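Binary enterotoxin of Clostridium perfringens component a (Clostridium perfringens, PDB 5WTZ) probably transfers ADP-ribose from NAD+ to actin, as the enzymatic component of a two-part, iota-like clostridial enterotoxin. Local coordinates at residues Y93-E98 with L157-L162; Y315-V320 with K355-L360; I359-L364 with K413-A418. All blocks are in the same frame, centred on the assembly; numbering follows the deposited sequence.

Contact 1 of 3, residues Y93-E98 with L157-L162; sequences YVYYYE and LVHLKL
Tyr-93 and Lys-161 face each other as a non-hydrogen-bonded pair of two antiparallel strands, with the lysine chain running across one face of the phenol ring. The lysine can be followed outward from its backbone. Lys-161 CB lies 3.6 Å from Tyr-93 CE2. Lys-161 CG, anti to its own backbone N (chi1 -173°), makes a CH-pi contact 4.0 Å from the centroid of the Tyr-93 ring. CD passes CZ, and Lys-161 CE ends 3.4 Å from Tyr-93 OH; because the chain stays extended beyond CG, its whole aliphatic length follows the ring to the hydroxyl. His-159 shares this face of the sheet, and its imidazole lies between the rings of Tyr-93 and Tyr-95. Both pairs have nearly parallel planes, 19° and 27° apart, but are slid so far that the rings barely overlap. CD2 of His-159 comes to 3.3 Å from CE2 of Tyr-95. Asp-11 accepts hydrogen bonds from both Tyr-95 OH and His-159 NE2, while Asp-207 holds His-159 ND1, which together should fix the rotation of the imidazole.

On the other face Val-158 CB sits over the Tyr-96 ring, 3.8 Å from its centroid, and Val-94 CG1 meets Leu-162 CD1. Paired backbone bonds join Val-94 to Leu-160 and Tyr-96 to Val-158; Val-94 N reaches Leu-160 O at 2.8 Å. Strand 92-98 is an edge strand of a mixed five-stranded sheet, and strand 156-162 lies next to it, followed by strand 201-211. Leu-188 of strand 187-198 and Val-143 of strand 141-144 pack against the Val-94 and Tyr-96 face.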
# COMPACT_ATOMS: atom_id res chain seq x y z
N TYR A 93 -4.33 -21.49 4.95
CA TYR A 93 -2.99 -20.97 5.21
C TYR A 93 -2.07 -21.24 4.01
O TYR A 93 -2.08 -22.32 3.42
CB TYR A 93 -2.40 -21.57 6.48
CG TYR A 93 -3.09 -21.20 7.76
CD1 TYR A 93 -4.19 -21.92 8.21
CD2 TYR A 93 -2.64 -20.13 8.54
CE1 TYR A 93 -4.81 -21.58 9.39
CE2 TYR A 93 -3.26 -19.80 9.72
CZ TYR A 93 -4.35 -20.53 10.14
OH TYR A 93 -5.00 -20.22 11.31
N VAL A 94 -1.27 -20.24 3.66
CA VAL A 94 -0.33 -20.37 2.56
C VAL A 94 1.05 -19.92 3.00
O VAL A 94 1.19 -19.32 4.06
CB VAL A 94 -0.79 -19.58 1.32
CG1 VAL A 94 -2.04 -20.21 0.73
CG2 VAL A 94 -1.01 -18.11 1.67
N TYR A 95 2.05 -20.23 2.18
CA TYR A 95 3.47 -20.06 2.53
C TYR A 95 4.26 -19.34 1.45
O TYR A 95 4.01 -19.52 0.25
CB TYR A 95 4.11 -21.43 2.80
CG TYR A 95 3.45 -22.19 3.94
CD1 TYR A 95 2.31 -22.94 3.73
CD2 TYR A 95 3.97 -22.13 5.22
CE1 TYR A 95 1.70 -23.62 4.76
CE2 TYR A 95 3.38 -22.83 6.26
CZ TYR A 95 2.23 -23.56 6.03
OH TYR A 95 1.62 -24.25 7.06
N TYR A 96 5.21 -18.51 1.87
CA TYR A 96 6.23 -18.00 0.96
C TYR A 96 7.37 -17.37 1.74
O TYR A 96 7.16 -16.72 2.77
CB TYR A 96 5.66 -16.98 -0.04
CG TYR A 96 5.03 -15.75 0.57
CD1 TYR A 96 3.72 -15.76 1.02
CD2 TYR A 96 5.74 -14.56 0.66
CE1 TYR A 96 3.13 -14.62 1.58
CE2 TYR A 96 5.16 -13.43 1.21
CZ TYR A 96 3.87 -13.46 1.66
OH TYR A 96 3.32 -12.31 2.19
N TYR A 97 8.58 -17.61 1.25
CA TYR A 97 9.77 -16.93 1.74
C TYR A 97 9.70 -15.48 1.30
O TYR A 97 9.19 -15.18 0.21
CB TYR A 97 11.03 -17.58 1.20
CG TYR A 97 11.43 -18.88 1.86
CD1 TYR A 97 11.80 -18.92 3.20
CD2 TYR A 97 11.46 -20.05 1.14
CE1 TYR A 97 12.20 -20.12 3.80
CE2 TYR A 97 11.86 -21.25 1.72
CZ TYR A 97 12.22 -21.27 3.05
OH TYR A 97 12.60 -22.46 3.64
N GLU A 98 10.21 -14.58 2.13
CA GLU A 98 10.09 -13.14 1.86
C GLU A 98 11.36 -12.34 2.21
O GLU A 98 12.13 -12.72 3.10
CB GLU A 98 8.88 -12.58 2.60
CG GLU A 98 8.59 -11.09 2.31
CD GLU A 98 8.38 -10.81 0.82
OE1 GLU A 98 9.36 -10.84 0.02
OE2 GLU A 98 7.21 -10.55 0.44
N LEU A 157 10.10 -16.40 6.54
CA LEU A 157 9.05 -17.28 6.03
C LEU A 157 7.71 -16.70 6.47
O LEU A 157 7.46 -16.52 7.68
CB LEU A 157 9.21 -18.71 6.56
CG LEU A 157 8.00 -19.63 6.29
CD1 LEU A 157 7.85 -19.91 4.79
CD2 LEU A 157 8.10 -20.94 7.07
N VAL A 158 6.86 -16.40 5.49
CA VAL A 158 5.53 -15.88 5.79
C VAL A 158 4.51 -17.02 5.77
O VAL A 158 4.42 -17.77 4.81
CB VAL A 158 5.08 -14.77 4.81
CG1 VAL A 158 3.70 -14.25 5.17
CG2 VAL A 158 6.09 -13.61 4.81
N HIS A 159 3.77 -17.12 6.86
CA HIS A 159 2.72 -18.11 7.05
C HIS A 159 1.40 -17.34 7.11
O HIS A 159 1.00 -16.85 8.16
CB HIS A 159 3.00 -18.90 8.33
CG HIS A 159 1.97 -19.93 8.66
ND1 HIS A 159 1.50 -20.12 9.94
CD2 HIS A 159 1.37 -20.87 7.90
CE1 HIS A 159 0.62 -21.11 9.95
NE2 HIS A 159 0.53 -21.59 8.72
N LEU A 160 0.74 -17.22 5.95
CA LEU A 160 -0.32 -16.25 5.71
C LEU A 160 -1.68 -16.91 5.69
O LEU A 160 -1.89 -17.89 4.97
CB LEU A 160 -0.07 -15.53 4.38
CG LEU A 160 -1.06 -14.41 3.98
CD1 LEU A 160 -1.01 -13.23 4.95
CD2 LEU A 160 -0.80 -13.95 2.56
N LYS A 161 -2.60 -16.38 6.50
CA LYS A 161 -3.96 -16.93 6.61
C LYS A 161 -4.91 -16.19 5.69
O LYS A 161 -5.20 -15.00 5.88
CB LYS A 161 -4.45 -16.86 8.06
CG LYS A 161 -5.79 -17.56 8.29
CD LYS A 161 -6.29 -17.41 9.71
CE LYS A 161 -7.51 -18.30 9.95
NZ LYS A 161 -8.06 -18.15 11.33
N LEU A 162 -5.40 -16.90 4.68
CA LEU A 162 -6.36 -16.35 3.73
C LEU A 162 -7.77 -16.61 4.24
O LEU A 162 -8.13 -17.76 4.49
CB LEU A 162 -6.18 -16.99 2.35
CG LEU A 162 -4.78 -17.04 1.74
CD1 LEU A 162 -4.85 -17.72 0.38
CD2 LEU A 162 -4.20 -15.65 1.62

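Contact 2 of 3, residues Y315-V320 with K355-L360; sequences YDFNKV and KRKLIL. With NAD (nicotinamide-adenine-dinucleotide), chain B.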
# COMPACT_ATOMS: atom_id res chain seq x y z
N TYR A 315 18.38 13.44 -4.33
CA TYR A 315 17.01 13.35 -4.84
C TYR A 315 16.98 12.67 -6.23
O TYR A 315 15.91 12.48 -6.81
CB TYR A 315 16.40 14.76 -4.87
CG TYR A 315 14.92 14.85 -5.17
CD1 TYR A 315 13.98 14.13 -4.44
CD2 TYR A 315 14.46 15.70 -6.18
CE1 TYR A 315 12.62 14.24 -4.71
CE2 TYR A 315 13.11 15.81 -6.46
CZ TYR A 315 12.20 15.09 -5.73
OH TYR A 315 10.86 15.21 -6.02
N ASP A 316 18.15 12.29 -6.73
CA ASP A 316 18.24 11.58 -8.01
C ASP A 316 18.04 10.08 -7.80
O ASP A 316 19.01 9.34 -7.63
CB ASP A 316 19.59 11.84 -8.68
CG ASP A 316 19.65 11.29 -10.10
OD1 ASP A 316 18.71 10.58 -10.53
OD2 ASP A 316 20.64 11.56 -10.80
N PHE A 317 16.79 9.64 -7.82
CA PHE A 317 16.46 8.24 -7.52
C PHE A 317 16.69 7.32 -8.70
O PHE A 317 16.45 6.11 -8.61
CB PHE A 317 15.02 8.13 -7.03
CG PHE A 317 14.75 8.90 -5.77
CD1 PHE A 317 15.63 8.82 -4.70
CD2 PHE A 317 13.65 9.73 -5.68
CE1 PHE A 317 15.39 9.54 -3.53
CE2 PHE A 317 13.40 10.44 -4.52
CZ PHE A 317 14.27 10.36 -3.46
N ASN A 318 17.16 7.88 -9.81
CA ASN A 318 17.59 7.08 -10.95
C ASN A 318 18.92 6.37 -10.66
O ASN A 318 19.39 5.56 -11.46
CB ASN A 318 17.71 7.94 -12.21
CG ASN A 318 16.37 8.22 -12.85
OD1 ASN A 318 15.42 7.47 -12.67
ND2 ASN A 318 16.28 9.32 -13.61
N LYS A 319 19.51 6.70 -9.52
CA LYS A 319 20.71 6.03 -9.06
C LYS A 319 20.40 5.17 -7.83
O LYS A 319 19.85 5.65 -6.85
CB LYS A 319 21.80 7.06 -8.76
CG LYS A 319 22.11 7.94 -9.96
CD LYS A 319 23.20 8.95 -9.66
CE LYS A 319 23.68 9.62 -10.93
NZ LYS A 319 24.04 8.59 -11.95
N VAL A 320 20.76 3.89 -7.90
CA VAL A 320 20.40 2.95 -6.84
C VAL A 320 20.89 3.41 -5.47
O VAL A 320 20.16 3.28 -4.49
CB VAL A 320 20.96 1.53 -7.12
CG1 VAL A 320 20.22 0.89 -8.28
CG2 VAL A 320 22.44 1.58 -7.40
N LYS A 355 5.47 15.69 -11.54
CA LYS A 355 6.88 15.31 -11.49
C LYS A 355 7.43 15.09 -10.09
O LYS A 355 8.58 14.65 -9.95
CB LYS A 355 7.71 16.36 -12.22
CG LYS A 355 7.51 16.32 -13.73
CD LYS A 355 8.46 17.22 -14.48
CE LYS A 355 8.23 17.09 -15.99
NZ LYS A 355 9.21 17.86 -16.80
N ARG A 356 6.64 15.35 -9.04
CA ARG A 356 7.07 15.01 -7.69
C ARG A 356 7.37 13.50 -7.58
O ARG A 356 6.57 12.68 -8.05
CB ARG A 356 6.02 15.42 -6.65
CG ARG A 356 5.78 16.93 -6.61
CD ARG A 356 4.99 17.34 -5.39
NE ARG A 356 4.81 18.79 -5.40
CZ ARG A 356 4.00 19.46 -4.59
NH1 ARG A 356 3.26 18.83 -3.70
NH2 ARG A 356 3.92 20.78 -4.69
N LYS A 357 8.51 13.15 -6.99
CA LYS A 357 9.03 11.77 -7.00
C LYS A 357 8.68 10.98 -5.75
O LYS A 357 9.02 9.80 -5.61
CB LYS A 357 10.56 11.77 -7.16
CG LYS A 357 11.08 12.55 -8.37
CD LYS A 357 12.61 12.59 -8.35
CE LYS A 357 13.17 13.51 -9.42
NZ LYS A 357 14.65 13.56 -9.32
N LEU A 358 8.00 11.65 -4.83
CA LEU A 358 7.72 11.04 -3.54
C LEU A 358 6.22 10.88 -3.39
O LEU A 358 5.48 11.86 -3.25
CB LEU A 358 8.32 11.90 -2.41
CG LEU A 358 9.85 12.03 -2.40
CD1 LEU A 358 10.29 13.13 -1.45
CD2 LEU A 358 10.53 10.70 -2.05
N ILE A 359 5.77 9.63 -3.42
CA ILE A 359 4.35 9.32 -3.34
C ILE A 359 3.98 8.71 -1.99
O ILE A 359 4.28 7.55 -1.70
CB ILE A 359 3.93 8.35 -4.46
CG1 ILE A 359 4.42 8.86 -5.81
CG2 ILE A 359 2.42 8.13 -4.43
CD1 ILE A 359 4.24 7.86 -6.97
N LEU A 360 3.32 9.52 -1.15
CA LEU A 360 2.83 9.04 0.13
C LEU A 360 1.69 8.06 -0.09
O LEU A 360 0.76 8.33 -0.85
CB LEU A 360 2.36 10.20 1.00
CG LEU A 360 2.08 9.82 2.46
CD1 LEU A 360 3.37 9.38 3.14
CD2 LEU A 360 1.43 11.01 3.19
PA NAD B . 1.59 22.11 0.49
O1A NAD B . 1.36 23.40 1.23
O2A NAD B . 1.43 20.80 1.21
O5B NAD B . 3.07 22.10 -0.15
C5B NAD B . 3.68 23.27 -0.72
C4B NAD B . 5.19 23.12 -0.65
O4B NAD B . 5.57 23.06 0.73
C3B NAD B . 5.67 21.83 -1.31
O3B NAD B . 6.92 22.10 -1.98
C2B NAD B . 5.88 20.89 -0.14
O2B NAD B . 6.89 19.91 -0.39
C1B NAD B . 6.25 21.83 1.00
N9A NAD B . 5.77 21.26 2.28
C8A NAD B . 4.51 20.93 2.59
N7A NAD B . 4.44 20.42 3.85
C5A NAD B . 5.69 20.41 4.34
C6A NAD B . 6.34 20.00 5.60
N6A NAD B . 5.61 19.48 6.61
N1A NAD B . 7.69 20.14 5.70
C2A NAD B . 8.42 20.66 4.70
N3A NAD B . 7.89 21.07 3.53
C4A NAD B . 6.56 20.95 3.30
O3 NAD B . 0.60 22.12 -0.76
PN NAD B . 0.61 21.20 -2.08
O1N NAD B . 0.32 19.77 -1.66
O2N NAD B . 1.85 21.54 -2.88
O5D NAD B . -0.66 21.83 -2.84
C5D NAD B . -1.93 21.93 -2.21
C4D NAD B . -2.98 22.21 -3.27
O4D NAD B . -3.22 21.03 -4.03
C3D NAD B . -4.31 22.54 -2.62
O3D NAD B . -5.09 23.30 -3.57
C2D NAD B . -4.94 21.18 -2.41
O2D NAD B . -6.37 21.26 -2.39
C1D NAD B . -4.40 20.36 -3.59
N1N NAD B . -4.06 18.97 -3.23
C2N NAD B . -2.80 18.52 -3.32
C3N NAD B . -2.49 17.19 -2.99
C7N NAD B . -1.09 16.65 -3.08
O7N NAD B . -0.10 17.39 -2.97
N7N NAD B . -0.98 15.36 -3.31
C4N NAD B . -3.49 16.31 -2.58
C5N NAD B . -4.78 16.80 -2.50
C6N NAD B . -5.04 18.14 -2.83
O HOH W 1 15.55 10.86 -10.09
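With chi1 of Lys-357 at -54° and every later torsion near 180°, its chain runs straight across the ring of Tyr-315, whose own CG is swung away from its backbone N (chi1 -171°). The contact joins the loop ahead of helix 320-330 to the start of strand 358-364, in the ADP-ribosyltransferase domain that holds NAD. Lys-357 CD lies over one face of the phenol, 3.9 Å from the centroid of the Tyr-315 ring, in a CH-pi contact; NZ, farther off-centre, makes a cation-pi contact. The ammonium is then gripped by the backbone: Lys-357 NZ donates to Tyr-315 O at 3.0 Å, approaching from well above the carbonyl plane. The hydroxyl at the far end of the same ring accepts from Lys-357 N, so the tyrosine is bonded to the lysine at both ends.

Phe-317 brings its ring edge to Lys-357 CB, and Phe-317 CE2 touches Leu-358 CD2 at 3.8 Å. Asp-316 closes an Asx turn, OD1 accepting from Asn-318 N, and a water links this oxygen to Lys-357 NZ.

The neighbouring Arg-356 leads away from the loop, into the NAD pocket, with its chain extended from CG to NE. Arg-356 NH1 also donates to Arg-300 O, which helps to orient the guanidinium. Both terminal nitrogens converge on one oxygen of the nicotinamide-side phosphate: Arg-356 NH2 lies 2.9 Å from NAD O2N, and Arg-356 NH1 lies 3.2 Å from it.

Contact 3 of 3, residues I359-L364 with K413-A418; sequences ILRLHL and KLIIDA
Arg-361 and Asp-417 are paired on adjacent parallel strands, their side chains lying side by side and pointing the same way from the sheet. The guanidinium grips the carboxylate side-on: Arg-361 NE donates to Asp-417 OD1 at 2.8 Å, and Arg-361 NH2 donates to the syn lone pair of Asp-417 OD2 at 3.0 Å. A bend at chi3 (64°) turns NE and NH2 toward the acid. The two planes are 35° apart, so the pair is twisted rather than flat. Ile-415 CG2 lies over one face of the guanidinium, 3.9 Å from Arg-361 CZ, giving the buried charge an apolar cover.

Asp-138, from the other half of the molecule, forms a salt bridge with NH1, and two acids probably help keep the arginine charged. Phe-61 of helix 36-61 touches Arg-361, Ile-359 and Ile-415 on the same face. On the opposite face, Leu-360 CD1 and Leu-362 CD1 both rest on Ala-418 CB, the former at 3.9 Å.

The backbones set this register. Ile-359 and Arg-361 each donate and accept across the strands, and Ile-416 N meets Ile-359 O at 2.7 Å, almost straight at 177°. His-363 N donates to Ala-418 O, and the ladder runs on to Leu-420. Strands 358-364 and 411-420 are the one parallel pair of neighbours in a mixed five-stranded sheet of order 1-3-5-4-2, part of the NAD-binding ADP-ribosyltransferase fold.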
# COMPACT_ATOMS: atom_id res chain seq x y z
N ILE A 359 5.77 9.63 -3.42
CA ILE A 359 4.35 9.32 -3.34
C ILE A 359 3.98 8.71 -1.99
O ILE A 359 4.28 7.55 -1.70
CB ILE A 359 3.93 8.35 -4.46
CG1 ILE A 359 4.42 8.86 -5.81
CG2 ILE A 359 2.42 8.13 -4.43
CD1 ILE A 359 4.24 7.86 -6.97
N LEU A 360 3.32 9.52 -1.15
CA LEU A 360 2.83 9.04 0.13
C LEU A 360 1.69 8.06 -0.09
O LEU A 360 0.76 8.33 -0.85
CB LEU A 360 2.36 10.20 1.00
CG LEU A 360 2.08 9.82 2.46
CD1 LEU A 360 3.37 9.38 3.14
CD2 LEU A 360 1.43 11.01 3.19
N ARG A 361 1.80 6.88 0.51
CA ARG A 361 0.64 5.98 0.59
C ARG A 361 0.34 5.78 2.06
O ARG A 361 0.96 4.94 2.73
CB ARG A 361 0.90 4.65 -0.13
CG ARG A 361 -0.30 3.69 -0.10
CD ARG A 361 -0.26 2.63 -1.21
NE ARG A 361 0.89 1.73 -1.07
CZ ARG A 361 1.23 0.79 -1.94
NH1 ARG A 361 0.54 0.62 -3.06
NH2 ARG A 361 2.30 0.04 -1.72
N LEU A 362 -0.60 6.59 2.55
CA LEU A 362 -0.83 6.77 3.98
C LEU A 362 -1.99 5.94 4.50
O LEU A 362 -3.12 6.03 4.00
CB LEU A 362 -1.10 8.25 4.27
CG LEU A 362 -1.34 8.62 5.74
CD1 LEU A 362 -0.06 8.41 6.63
CD2 LEU A 362 -1.89 10.05 5.81
N HIS A 363 -1.70 5.15 5.53
CA HIS A 363 -2.73 4.44 6.29
C HIS A 363 -3.30 5.42 7.31
O HIS A 363 -2.63 5.75 8.28
CB HIS A 363 -2.15 3.21 7.00
CG HIS A 363 -3.17 2.43 7.78
ND1 HIS A 363 -2.81 1.49 8.73
CD2 HIS A 363 -4.52 2.44 7.76
CE1 HIS A 363 -3.90 0.97 9.26
NE2 HIS A 363 -4.95 1.53 8.70
N LEU A 364 -4.53 5.89 7.04
CA LEU A 364 -5.20 6.90 7.84
C LEU A 364 -6.21 6.24 8.77
O LEU A 364 -7.27 5.79 8.32
CB LEU A 364 -5.90 7.92 6.92
CG LEU A 364 -6.60 9.13 7.54
CD1 LEU A 364 -5.59 9.92 8.36
CD2 LEU A 364 -7.21 10.02 6.46
N LYS A 413 10.48 6.80 -8.96
CA LYS A 413 9.75 7.45 -7.89
C LYS A 413 9.66 6.53 -6.68
O LYS A 413 9.84 5.31 -6.82
CB LYS A 413 8.36 7.86 -8.39
CG LYS A 413 8.43 8.87 -9.55
CD LYS A 413 7.05 9.37 -9.95
CE LYS A 413 7.15 10.65 -10.77
NZ LYS A 413 5.82 11.04 -11.39
N LEU A 414 9.39 7.09 -5.51
CA LEU A 414 9.30 6.29 -4.28
C LEU A 414 7.89 6.29 -3.70
O LEU A 414 7.35 7.33 -3.34
CB LEU A 414 10.28 6.79 -3.23
CG LEU A 414 11.75 6.79 -3.67
CD1 LEU A 414 12.65 7.34 -2.57
CD2 LEU A 414 12.21 5.38 -4.07
N ILE A 415 7.33 5.10 -3.61
CA ILE A 415 6.07 4.90 -2.92
C ILE A 415 6.39 4.75 -1.43
O ILE A 415 7.06 3.80 -1.02
CB ILE A 415 5.35 3.66 -3.47
CG1 ILE A 415 5.18 3.79 -4.98
CG2 ILE A 415 3.99 3.47 -2.78
CD1 ILE A 415 4.85 2.51 -5.70
N ILE A 416 5.92 5.70 -0.63
CA ILE A 416 6.29 5.74 0.79
C ILE A 416 5.08 5.34 1.62
O ILE A 416 4.20 6.15 1.90
CB ILE A 416 6.81 7.14 1.19
CG1 ILE A 416 7.97 7.55 0.26
CG2 ILE A 416 7.24 7.16 2.65
CD1 ILE A 416 8.55 8.89 0.56
N ASP A 417 5.03 4.05 1.96
CA ASP A 417 3.97 3.55 2.83
C ASP A 417 4.19 4.05 4.24
O ASP A 417 5.27 3.85 4.81
CB ASP A 417 3.93 2.03 2.80
CG ASP A 417 3.22 1.49 1.58
OD1 ASP A 417 1.97 1.54 1.56
OD2 ASP A 417 3.91 1.05 0.65
N ALA A 418 3.19 4.70 4.81
CA ALA A 418 3.32 5.28 6.13
C ALA A 418 2.03 5.09 6.89
O ALA A 418 0.98 4.83 6.30
CB ALA A 418 3.67 6.76 6.04
O HOH W 2 0.41 2.60 3.70

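Along the chain, contact 1 comes first: it joins 93-98 to 157-162 across 58 intervening residues and is complete before the other two open. It lies in the N-terminal ADP-ribosyltransferase-like half, its centre about 31 Å from that of contact 2 and 24 Å from that of contact 3. Contact 2 then closes the 34 residues between 315-320 and 355-360, bringing the loop before helix 320-330 to strand 358-364. Contact 3 spans 48 residues to strand 411-420. Contacts 2 and 3 follow in series, the second beginning on the strand where the first ends, sharing Ile-359 and Leu-360, and neither nests in the other. Phe-317 CZ packs on Leu-414 CD1 at 3.5 Å, tying the loop to strand 411-420 as well.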